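Local coordinates for protein cycloalternan-forming enzyme (Listeria monocytogenes serovar 1/2a, PDB 5F7U) that belongs to glycoside hydrolase family 31 and holds glycans in a pocket of its TIM-barrel domain and at several further sites, at residues I392-W402 with V446-Q457; E580-G588 with S595-Q603. The protein carries 1 engineered substitution. All coordinates share one frame; numbering follows the deposited sequence.

Interaction 1. Residues I392-W402 with V446-Q457; sequences IPATGFVLEQW and VHDAGMNIVLWQ. With GLC (alpha-D-glucopyranose), chain F; GLC (alpha-D-glucopyranose), chain B.
Phe-397 sits level with Ile-453 in a parallel pairing of two barrel strands, 396-399 and 452-457, and backbone hydrogen bonds set the register. Val-454 N reaches Phe-397 O, Leu-399 N reaches Val-454 O, and Trp-456 N reaches Leu-399 O. Where the pairing begins, the bonds from Asn-452 N to Thr-395 O and from Phe-397 N to Asn-452 O are weak and bent. Asn-452 adds a side-chain bond to the Thr-395 carbonyl: ND2 lies 3.0 Å from Thr-395 O, a nearly straight bond lying in both the carbonyl plane and its own amide plane.

At the other end, side chains grip a single carbonyl. Trp-402 NE1, 3.1 Å from Trp-456 O, donates to a lone pair with the oxygen in its ring plane, while Gln-457 NE2 adds a second bond to that oxygen, tilted 29° from the carbonyl plane; Gln-457 OE1 is hydrogen-bonded to Tyr-570 OH.

Among the apolar contacts, Leu-455 CD1 stands 3.8 Å over the centre of the six-membered ring of Trp-402, a CH-pi contact. The indole turns across the neighbouring strand because its CG lies between the backbone N and carbonyl carbon (chi1 72°). On the same sheet face, Ile-453 CD1 touches Phe-397 CD1 and Leu-399 CD1, and Met-451 SD meets the Phe-397 ring at its edge. The other face brings Val-398 CG2 to 3.8 Å from Val-454 CG2.

Sugar contacts belong to the C-terminal ends. Glu-400 OE1 accepts a hydrogen bond from O4 of chain F glucose at 2.7 Å; OE2, salt-bridged to Lys-535, lies 3.3 Å from Trp-456 CD1. Chain B glucose puts C5 over one face of the Trp-456 ring.

Helix 377-389 packs on Phe-397, Leu-399 and Met-451, whereas Val-398 and Val-454 meet Trp-368 of adjoining strand 367-369.

Interaction 2. Residues E580-G588 with S595-Q603; sequences EAVSFSRSG and SGIYWSGDQ. With GLC (alpha-D-glucopyranose), chain C; GLC (alpha-D-glucopyranose), chain F.
Arg-586 lays its CB over one face of the Trp-599 indole, 3.8 Å from the centroid of the six-membered ring, while O2 of chain F glucose approaches that indole at its edge. Phe-584 lies beside the same six-membered ring, the planes 30° apart but slid so far that the rings barely overlap, and the closest atoms are Phe-584 CD1 and Trp-599 CE3 at 3.5 Å. Ile-597 CG2 makes an off-centre CH-pi contact with the Phe-584 ring. Tyr-598 has Ser-587 O at its ring edge and a water over one face; that water joins Ser-585 OG, also hydrogen-bonded to Thr-536 OG1, to the carbonyls of Ser-595 and Ile-597.

These groups hang on neighbouring parallel strands, 584-585 and 597-599, of the TIM barrel typical of family 31. Ile-597 N bonds to Ser-583 O, Ser-585 N to Ile-597 O, and Trp-599 N to Ser-585 O.

Beyond the strand ends, both segments turn to the glycan. Extended from CG to NE, Arg-586 brings NH1 to 2.8 Å from O3 of chain C glucose, and more weakly to O2 of chain F glucose, both near the guanidinium plane. Asp-602 OD1 accepts from that O2 at 2.5 Å, and its OD2 forms a long salt bridge with Arg-586 NH1. Glu-540 holds Arg-586 NE through a further salt bridge.

In the fold
Read from the N terminus, the family 31 barrel shows how one parallel sheet closes loops of very different length. Interaction 1 comes first, joining its second and third strands across 43 intervening residues that include most of helix 439-448, a beta-alpha-beta crossover. Strand 534-536 follows, and then interaction 2 pairs strands five and six through a linker of only six residues with no helix. The two loops lie in series, neither enclosing nor crossing the other. Their centres are 15 Å apart, yet Val-454 CG1 packs 3.7 Å from Val-582 O. At the C-terminal ends of the strands both contacts reach the same glycan pocket and meet chain F glucose.

Interaction 1. Residues I392-W402 with V446-Q457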
loop_
_atom_site.group_PDB
_atom_site.type_symbol
_atom_site.label_atom_id
_atom_site.label_comp_id
_atom_site.label_asym_id
_atom_site.label_seq_id
_atom_site.Cartn_x
_atom_site.Cartn_y
_atom_site.Cartn_z
ATOM N N ILE A 392 -8.573 12.599 -22.553
ATOM C CA ILE A 392 -7.918 11.937 -21.420
ATOM C C ILE A 392 -7.044 12.991 -20.722
ATOM O O ILE A 392 -5.893 13.207 -21.124
ATOM C CB ILE A 392 -7.089 10.696 -21.873
ATOM C CG1 ILE A 392 -7.922 9.706 -22.702
ATOM C CG2 ILE A 392 -6.406 10.029 -20.671
ATOM C CD1 ILE A 392 -9.105 9.061 -21.973
ATOM N N PRO A 393 -7.585 13.648 -19.677
ATOM C CA PRO A 393 -6.860 14.715 -18.990
ATOM C C PRO A 393 -5.869 14.166 -17.938
ATOM O O PRO A 393 -5.993 14.418 -16.737
ATOM C CB PRO A 393 -7.994 15.525 -18.372
ATOM C CG PRO A 393 -8.995 14.474 -18.001
ATOM C CD PRO A 393 -8.968 13.532 -19.168
ATOM N N ALA A 394 -4.857 13.457 -18.415
ATOM C CA ALA A 394 -3.832 12.903 -17.550
ATOM C C ALA A 394 -2.998 14.033 -16.943
ATOM O O ALA A 394 -3.000 15.165 -17.457
ATOM C CB ALA A 394 -2.941 11.942 -18.346
ATOM N N THR A 395 -2.290 13.730 -15.850
ATOM C CA THR A 395 -1.433 14.733 -15.198
ATOM C C THR A 395 0.028 14.321 -15.077
ATOM O O THR A 395 0.888 15.166 -14.810
ATOM C CB THR A 395 -1.951 15.109 -13.802
ATOM O OG1 THR A 395 -2.013 13.936 -12.988
ATOM C CG2 THR A 395 -3.337 15.769 -13.903
ATOM N N GLY A 396 0.305 13.027 -15.247
ATOM C CA GLY A 396 1.675 12.523 -15.122
ATOM C C GLY A 396 2.140 11.855 -16.400
ATOM O O GLY A 396 1.346 11.272 -17.129
ATOM N N PHE A 397 3.444 11.941 -16.667
ATOM C CA PHE A 397 4.017 11.439 -17.913
ATOM C C PHE A 397 5.387 10.859 -17.582
ATOM O O PHE A 397 6.183 11.485 -16.867
ATOM C CB PHE A 397 4.143 12.573 -18.946
ATOM C CG PHE A 397 4.358 12.092 -20.361
ATOM C CD1 PHE A 397 5.612 11.669 -20.800
ATOM C CD2 PHE A 397 3.302 12.107 -21.275
ATOM C CE1 PHE A 397 5.795 11.211 -22.107
ATOM C CE2 PHE A 397 3.477 11.657 -22.590
ATOM C CZ PHE A 397 4.724 11.213 -23.010
ATOM N N VAL A 398 5.657 9.654 -18.058
ATOM C CA VAL A 398 6.932 9.018 -17.732
ATOM C C VAL A 398 7.686 8.753 -19.024
ATOM O O VAL A 398 7.081 8.294 -19.993
ATOM C CB VAL A 398 6.742 7.668 -16.987
ATOM C CG1 VAL A 398 8.103 7.047 -16.628
ATOM C CG2 VAL A 398 5.875 7.836 -15.730
ATOM N N LEU A 399 8.991 9.046 -19.034
ATOM C CA LEU A 399 9.864 8.578 -20.116
ATOM C C LEU A 399 10.901 7.630 -19.564
ATOM O O LEU A 399 11.610 7.970 -18.620
ATOM C CB LEU A 399 10.572 9.740 -20.835
ATOM C CG LEU A 399 9.737 10.509 -21.855
ATOM C CD1 LEU A 399 10.628 11.602 -22.415
ATOM C CD2 LEU A 399 9.279 9.577 -22.974
ATOM N N GLU A 400 10.996 6.455 -20.178
ATOM C CA GLU A 400 12.001 5.478 -19.817
ATOM C C GLU A 400 13.111 5.423 -20.832
ATOM O O GLU A 400 14.297 5.531 -20.464
ATOM C CB GLU A 400 11.376 4.093 -19.639
ATOM C CG GLU A 400 10.390 4.047 -18.486
ATOM C CD GLU A 400 10.046 2.645 -18.045
ATOM O OE1 GLU A 400 10.078 1.709 -18.887
ATOM O OE2 GLU A 400 9.740 2.484 -16.840
ATOM N N GLN A 401 12.735 5.278 -22.100
ATOM C CA GLN A 401 13.689 5.090 -23.181
ATOM C C GLN A 401 14.125 6.461 -23.741
ATOM O O GLN A 401 13.947 6.779 -24.929
ATOM C CB GLN A 401 13.079 4.167 -24.237
ATOM C CG GLN A 401 14.123 3.478 -25.089
ATOM C CD GLN A 401 13.583 2.520 -26.129
ATOM O OE1 GLN A 401 14.350 2.105 -26.989
ATOM N NE2 GLN A 401 12.290 2.196 -26.097
ATOM N N TRP A 402 14.719 7.260 -22.854
ATOM C CA TRP A 402 15.012 8.664 -23.139
ATOM C C TRP A 402 16.496 8.949 -23.326
ATOM O O TRP A 402 16.865 9.943 -23.953
ATOM C CB TRP A 402 14.447 9.568 -22.018
ATOM C CG TRP A 402 15.209 9.482 -20.698
ATOM C CD1 TRP A 402 14.943 8.633 -19.648
ATOM C CD2 TRP A 402 16.325 10.295 -20.287
ATOM N NE1 TRP A 402 15.833 8.860 -18.621
ATOM C CE2 TRP A 402 16.700 9.861 -18.992
ATOM C CE3 TRP A 402 17.062 11.343 -20.898
ATOM C CZ2 TRP A 402 17.762 10.444 -18.280
ATOM C CZ3 TRP A 402 18.127 11.917 -20.191
ATOM C CH2 TRP A 402 18.463 11.464 -18.887
ATOM N N VAL A 446 4.787 18.973 -22.863
ATOM C CA VAL A 446 4.120 18.118 -21.848
ATOM C C VAL A 446 3.418 19.009 -20.808
ATOM O O VAL A 446 2.267 18.768 -20.447
ATOM C CB VAL A 446 5.098 17.116 -21.163
ATOM C CG1 VAL A 446 4.420 16.347 -20.022
ATOM C CG2 VAL A 446 5.673 16.140 -22.183
ATOM N N HIS A 447 4.122 20.036 -20.337
ATOM C CA HIS A 447 3.540 20.989 -19.385
ATOM C C HIS A 447 2.320 21.718 -19.958
ATOM O O HIS A 447 1.334 21.935 -19.245
ATOM C CB HIS A 447 4.589 22.004 -18.934
ATOM C CG HIS A 447 5.687 21.410 -18.112
ATOM N ND1 HIS A 447 6.922 22.011 -17.981
ATOM C CD2 HIS A 447 5.741 20.269 -17.382
ATOM C CE1 HIS A 447 7.687 21.263 -17.202
ATOM N NE2 HIS A 447 6.992 20.205 -16.825
ATOM N N ASP A 448 2.397 22.082 -21.250
ATOM C CA ASP A 448 1.271 22.710 -21.968
ATOM C C ASP A 448 0.010 21.871 -21.921
ATOM O O ASP A 448 -1.100 22.418 -21.881
ATOM C CB ASP A 448 1.623 22.945 -23.437
ATOM C CG ASP A 448 2.548 24.119 -23.639
ATOM O OD1 ASP A 448 2.744 24.914 -22.687
ATOM O OD2 ASP A 448 3.056 24.278 -24.773
ATOM N N ALA A 449 0.189 20.547 -21.941
ATOM C CA ALA A 449 -0.917 19.595 -21.848
ATOM C C ALA A 449 -1.416 19.417 -20.414
ATOM O O ALA A 449 -2.336 18.644 -20.186
ATOM C CB ALA A 449 -0.508 18.241 -22.431
ATOM N N GLY A 450 -0.823 20.132 -19.458
ATOM C CA GLY A 450 -1.210 20.024 -18.047
ATOM C C GLY A 450 -0.628 18.786 -17.381
ATOM O O GLY A 450 -1.157 18.306 -16.376
ATOM N N MET A 451 0.462 18.266 -17.940
ATOM C CA MET A 451 1.132 17.098 -17.385
ATOM C C MET A 451 2.520 17.450 -16.873
ATOM O O MET A 451 3.027 18.541 -17.106
ATOM C CB MET A 451 1.201 15.952 -18.401
ATOM C CG MET A 451 -0.127 15.655 -19.074
ATOM S SD MET A 451 -0.086 14.216 -20.141
ATOM C CE MET A 451 -1.609 14.521 -21.034
ATOM N N ASN A 452 3.108 16.504 -16.161
ATOM C CA ASN A 452 4.358 16.668 -15.459
ATOM C C ASN A 452 5.153 15.425 -15.767
ATOM O O ASN A 452 4.612 14.323 -15.774
ATOM C CB ASN A 452 4.094 16.745 -13.960
ATOM C CG ASN A 452 3.203 17.905 -13.583
ATOM O OD1 ASN A 452 3.712 18.940 -13.240
ATOM N ND2 ASN A 452 1.872 17.748 -13.687
ATOM N N ILE A 453 6.440 15.594 -16.029
ATOM C CA ILE A 453 7.208 14.496 -16.619
ATOM C C ILE A 453 8.290 14.003 -15.668
ATOM O O ILE A 453 8.983 14.804 -15.048
ATOM C CB ILE A 453 7.821 14.916 -17.987
ATOM C CG1 ILE A 453 8.441 13.708 -18.721
ATOM C CG2 ILE A 453 8.823 16.077 -17.848
ATOM C CD1 ILE A 453 8.644 13.959 -20.215
ATOM N N VAL A 454 8.438 12.691 -15.561
ATOM C CA VAL A 454 9.555 12.113 -14.798
ATOM C C VAL A 454 10.441 11.257 -15.716
ATOM O O VAL A 454 9.954 10.707 -16.716
ATOM C CB VAL A 454 9.094 11.311 -13.531
ATOM C CG1 VAL A 454 8.223 12.188 -12.632
ATOM C CG2 VAL A 454 8.365 10.040 -13.901
ATOM N N LEU A 455 11.736 11.192 -15.405
ATOM C CA LEU A 455 12.684 10.398 -16.205
ATOM C C LEU A 455 13.207 9.193 -15.425
ATOM O O LEU A 455 13.523 9.285 -14.248
ATOM C CB LEU A 455 13.876 11.279 -16.640
ATOM C CG LEU A 455 13.550 12.511 -17.489
ATOM C CD1 LEU A 455 14.867 13.165 -17.916
ATOM C CD2 LEU A 455 12.722 12.137 -18.719
ATOM N N TRP A 456 13.348 8.078 -16.124
ATOM C CA TRP A 456 13.794 6.803 -15.540
ATOM C C TRP A 456 15.273 6.880 -15.159
ATOM O O TRP A 456 16.096 7.445 -15.917
ATOM C CB TRP A 456 13.576 5.733 -16.596
ATOM C CG TRP A 456 13.760 4.271 -16.240
ATOM C CD1 TRP A 456 12.785 3.402 -15.795
ATOM C CD2 TRP A 456 14.960 3.490 -16.386
ATOM N NE1 TRP A 456 13.319 2.133 -15.653
ATOM C CE2 TRP A 456 14.644 2.157 -16.014
ATOM C CE3 TRP A 456 16.269 3.782 -16.803
ATOM C CZ2 TRP A 456 15.597 1.124 -16.037
ATOM C CZ3 TRP A 456 17.230 2.738 -16.811
ATOM C CH2 TRP A 456 16.878 1.432 -16.431
ATOM N N GLN A 457 15.593 6.304 -14.000
ATOM C CA GLN A 457 16.963 6.261 -13.469
ATOM C C GLN A 457 17.256 4.913 -12.799
ATOM O O GLN A 457 16.328 4.181 -12.428
ATOM C CB GLN A 457 17.157 7.361 -12.407
ATOM C CG GLN A 457 17.083 8.777 -12.938
ATOM C CD GLN A 457 18.358 9.178 -13.654
ATOM O OE1 GLN A 457 19.315 9.603 -13.020
ATOM N NE2 GLN A 457 18.385 9.023 -14.967
HETATM C C1 GLC F . 12.206 -2.357 -14.918
HETATM C C2 GLC F . 10.887 -1.717 -14.435
HETATM C C3 GLC F . 9.879 -1.475 -15.577
HETATM C C4 GLC F . 10.545 -0.695 -16.721
HETATM C C5 GLC F . 11.932 -1.262 -17.058
HETATM C C6 GLC F . 12.700 -0.428 -18.071
HETATM O O2 GLC F . 10.356 -2.446 -13.324
HETATM O O3 GLC F . 8.734 -0.735 -15.119
HETATM O O4 GLC F . 9.714 -0.737 -17.896
HETATM O O5 GLC F . 12.772 -1.469 -15.903
HETATM O O6 GLC F . 13.874 -1.193 -18.407
HETATM C C1 GLC B . 14.097 -1.191 -19.839
HETATM C C2 GLC B . 15.289 -2.096 -20.181
HETATM C C3 GLC B . 16.621 -1.421 -19.829
HETATM C C4 GLC B . 16.712 -0.021 -20.436
HETATM C C5 GLC B . 15.497 0.788 -19.957
HETATM C C6 GLC B . 15.480 2.241 -20.415
HETATM O O2 GLC B . 15.202 -3.318 -19.446
HETATM O O3 GLC B . 17.718 -2.224 -20.284
HETATM O O4 GLC B . 17.939 0.591 -20.020
HETATM O O5 GLC B . 14.286 0.129 -20.381
HETATM O O6 GLC B . 15.243 2.278 -21.826
#

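Interaction 2. Residues E580-G588 with S595-Q603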
loop_
_atom_site.group_PDB
_atom_site.type_symbol
_atom_site.label_atom_id
_atom_site.label_comp_id
_atom_site.label_asym_id
_atom_site.label_seq_id
_atom_site.Cartn_x
_atom_site.Cartn_y
_atom_site.Cartn_z
ATOM N N GLU A 580 7.763 20.819 -6.582
ATOM C CA GLU A 580 6.651 19.985 -7.064
ATOM C C GLU A 580 7.110 18.658 -7.675
ATOM O O GLU A 580 6.302 17.957 -8.302
ATOM C CB GLU A 580 5.826 20.747 -8.104
ATOM C CG GLU A 580 5.052 21.938 -7.575
ATOM C CD GLU A 580 3.573 21.627 -7.429
ATOM O OE1 GLU A 580 2.861 21.486 -8.473
ATOM O OE2 GLU A 580 3.121 21.516 -6.263
ATOM N N ALA A 581 8.389 18.320 -7.504
ATOM C CA ALA A 581 8.951 17.084 -8.074
ATOM C C ALA A 581 8.501 15.863 -7.292
ATOM O O ALA A 581 8.377 15.906 -6.070
ATOM C CB ALA A 581 10.469 17.149 -8.107
ATOM N N VAL A 582 8.249 14.773 -8.007
ATOM C CA VAL A 582 7.743 13.536 -7.401
ATOM C C VAL A 582 8.639 12.376 -7.839
ATOM O O VAL A 582 9.002 12.307 -9.015
ATOM C CB VAL A 582 6.306 13.278 -7.905
ATOM C CG1 VAL A 582 5.782 11.908 -7.485
ATOM C CG2 VAL A 582 5.379 14.368 -7.382
ATOM N N SER A 583 8.974 11.466 -6.916
ATOM C CA SER A 583 9.619 10.191 -7.274
ATOM C C SER A 583 8.618 9.047 -7.431
ATOM O O SER A 583 7.563 9.047 -6.785
ATOM C CB SER A 583 10.634 9.799 -6.208
ATOM O OG SER A 583 11.716 10.724 -6.193
ATOM N N PHE A 584 9.001 8.054 -8.242
ATOM C CA PHE A 584 8.153 6.914 -8.567
ATOM C C PHE A 584 9.135 5.741 -8.533
ATOM O O PHE A 584 10.054 5.665 -9.373
ATOM C CB PHE A 584 7.569 7.181 -9.968
ATOM C CG PHE A 584 6.389 6.320 -10.339
ATOM C CD1 PHE A 584 6.581 5.001 -10.790
ATOM C CD2 PHE A 584 5.089 6.860 -10.330
ATOM C CE1 PHE A 584 5.499 4.200 -11.168
ATOM C CE2 PHE A 584 3.997 6.052 -10.711
ATOM C CZ PHE A 584 4.211 4.725 -11.128
ATOM N N SER A 585 8.991 4.858 -7.534
ATOM C CA SER A 585 10.029 3.833 -7.244
ATOM C C SER A 585 9.398 2.495 -6.913
ATOM O O SER A 585 8.180 2.424 -6.735
ATOM C CB SER A 585 10.874 4.270 -6.051
ATOM O OG SER A 585 11.374 5.584 -6.252
ATOM N N ARG A 586 10.200 1.428 -6.856
ATOM C CA ARG A 586 9.624 0.114 -6.513
ATOM C C ARG A 586 10.171 -0.542 -5.262
ATOM O O ARG A 586 9.478 -1.369 -4.662
ATOM C CB ARG A 586 9.692 -0.865 -7.682
ATOM C CG ARG A 586 11.088 -1.259 -8.065
ATOM C CD ARG A 586 11.081 -2.329 -9.145
ATOM N NE ARG A 586 12.427 -2.878 -9.185
ATOM C CZ ARG A 586 12.969 -3.511 -10.222
ATOM N NH1 ARG A 586 12.276 -3.694 -11.361
ATOM N NH2 ARG A 586 14.207 -3.975 -10.100
ATOM N N SER A 587 11.390 -0.166 -4.855
ATOM C CA SER A 587 12.093 -0.909 -3.811
ATOM C C SER A 587 12.320 -0.092 -2.567
ATOM O O SER A 587 12.546 1.113 -2.654
ATOM C CB SER A 587 13.456 -1.384 -4.315
ATOM O OG SER A 587 14.037 -2.263 -3.347
ATOM N N GLY A 588 12.304 -0.752 -1.407
ATOM C CA GLY A 588 12.677 -0.049 -0.179
ATOM C C GLY A 588 12.398 -0.844 1.079
ATOM O O GLY A 588 11.987 -2.002 1.021
ATOM N N SER A 595 9.486 9.083 0.884
ATOM C CA SER A 595 10.076 9.502 -0.395
ATOM C C SER A 595 9.302 9.070 -1.656
ATOM O O SER A 595 9.849 8.385 -2.516
ATOM C CB SER A 595 11.551 9.044 -0.450
ATOM O OG SER A 595 12.280 9.590 0.655
ATOM N N GLY A 596 8.038 9.477 -1.761
ATOM C CA GLY A 596 7.313 9.401 -3.042
ATOM C C GLY A 596 6.453 8.167 -3.270
ATOM O O GLY A 596 6.028 7.497 -2.315
ATOM N N ILE A 597 6.173 7.896 -4.541
ATOM C CA ILE A 597 5.231 6.839 -4.946
ATOM C C ILE A 597 5.970 5.506 -5.039
ATOM O O ILE A 597 7.146 5.484 -5.445
ATOM C CB ILE A 597 4.592 7.173 -6.327
ATOM C CG1 ILE A 597 3.683 8.390 -6.177
ATOM C CG2 ILE A 597 3.799 5.986 -6.895
ATOM C CD1 ILE A 597 3.326 9.065 -7.481
ATOM N N TYR A 598 5.294 4.415 -4.670
ATOM C CA TYR A 598 5.839 3.052 -4.924
ATOM C C TYR A 598 4.886 2.307 -5.813
ATOM O O TYR A 598 3.680 2.297 -5.522
ATOM C CB TYR A 598 6.113 2.286 -3.597
ATOM C CG TYR A 598 7.257 2.953 -2.892
ATOM C CD1 TYR A 598 7.036 4.118 -2.142
ATOM C CD2 TYR A 598 8.581 2.518 -3.080
ATOM C CE1 TYR A 598 8.099 4.814 -1.564
ATOM C CE2 TYR A 598 9.643 3.214 -2.501
ATOM C CZ TYR A 598 9.397 4.352 -1.751
ATOM O OH TYR A 598 10.449 5.034 -1.159
ATOM N N TRP A 599 5.399 1.720 -6.907
ATOM C CA TRP A 599 4.544 0.841 -7.743
ATOM C C TRP A 599 4.913 -0.618 -7.570
ATOM O O TRP A 599 6.031 -0.926 -7.173
ATOM C CB TRP A 599 4.518 1.275 -9.221
ATOM C CG TRP A 599 5.514 0.600 -10.121
ATOM C CD1 TRP A 599 5.264 -0.434 -10.965
ATOM C CD2 TRP A 599 6.911 0.927 -10.282
ATOM N NE1 TRP A 599 6.410 -0.770 -11.658
ATOM C CE2 TRP A 599 7.435 0.037 -11.255
ATOM C CE3 TRP A 599 7.759 1.894 -9.720
ATOM C CZ2 TRP A 599 8.784 0.061 -11.667
ATOM C CZ3 TRP A 599 9.098 1.946 -10.142
ATOM C CH2 TRP A 599 9.603 1.005 -11.097
ATOM N N SER A 600 3.951 -1.507 -7.838
ATOM C CA SER A 600 4.073 -2.936 -7.519
ATOM C C SER A 600 4.973 -3.748 -8.460
ATOM O O SER A 600 5.069 -4.970 -8.338
ATOM C CB SER A 600 2.672 -3.542 -7.412
ATOM O OG SER A 600 2.075 -3.598 -8.701
ATOM N N GLY A 601 5.666 -3.079 -9.380
ATOM C CA GLY A 601 6.673 -3.763 -10.186
ATOM C C GLY A 601 6.142 -4.519 -11.388
ATOM O O GLY A 601 5.132 -4.142 -11.978
ATOM N N ASP A 602 6.836 -5.601 -11.752
ATOM C CA ASP A 602 6.729 -6.162 -13.103
ATOM C C ASP A 602 5.801 -7.351 -13.068
ATOM O O ASP A 602 6.171 -8.403 -12.533
ATOM C CB ASP A 602 8.108 -6.624 -13.596
ATOM C CG ASP A 602 9.119 -5.476 -13.723
ATOM O OD1 ASP A 602 8.724 -4.306 -13.840
ATOM O OD2 ASP A 602 10.339 -5.754 -13.695
ATOM N N GLN A 603 4.609 -7.174 -13.634
ATOM C CA GLN A 603 3.559 -8.198 -13.598
ATOM C C GLN A 603 2.936 -8.425 -14.974
ATOM O O GLN A 603 3.016 -7.584 -15.872
ATOM C CB GLN A 603 2.482 -7.847 -12.555
ATOM C CG GLN A 603 3.061 -7.607 -11.160
ATOM C CD GLN A 603 1.991 -7.326 -10.134
ATOM O OE1 GLN A 603 1.738 -6.167 -9.811
ATOM N NE2 GLN A 603 1.301 -8.376 -9.676
HETATM C C1 GLC C . 14.354 -7.200 -16.108
HETATM C C2 GLC C . 14.762 -6.306 -14.930
HETATM C C3 GLC C . 13.613 -5.386 -14.495
HETATM C C4 GLC C . 13.140 -4.511 -15.664
HETATM C C5 GLC C . 12.769 -5.460 -16.827
HETATM C C6 GLC C . 12.372 -4.734 -18.104
HETATM O O1 GLC C . 13.424 -8.202 -15.673
HETATM O O2 GLC C . 15.154 -7.131 -13.833
HETATM O O3 GLC C . 14.034 -4.600 -13.382
HETATM O O4 GLC C . 11.972 -3.731 -15.314
HETATM O O5 GLC C . 13.786 -6.424 -17.181
HETATM O O6 GLC C . 10.957 -4.893 -18.168
HETATM C C1 GLC F . 12.206 -2.357 -14.918
HETATM C C2 GLC F . 10.887 -1.717 -14.435
HETATM C C3 GLC F . 9.879 -1.475 -15.577
HETATM C C4 GLC F . 10.545 -0.695 -16.721
HETATM C C5 GLC F . 11.932 -1.262 -17.058
HETATM C C6 GLC F . 12.700 -0.428 -18.071
HETATM O O2 GLC F . 10.356 -2.446 -13.324
HETATM O O3 GLC F . 8.734 -0.735 -15.119
HETATM O O4 GLC F . 9.714 -0.737 -17.896
HETATM O O5 GLC F . 12.772 -1.469 -15.903
HETATM O O6 GLC F . 13.874 -1.193 -18.407
HETATM O O HOH W 1 9.490 7.015 -4.895
HETATM O O HOH W 2 12.699 3.284 -0.818
#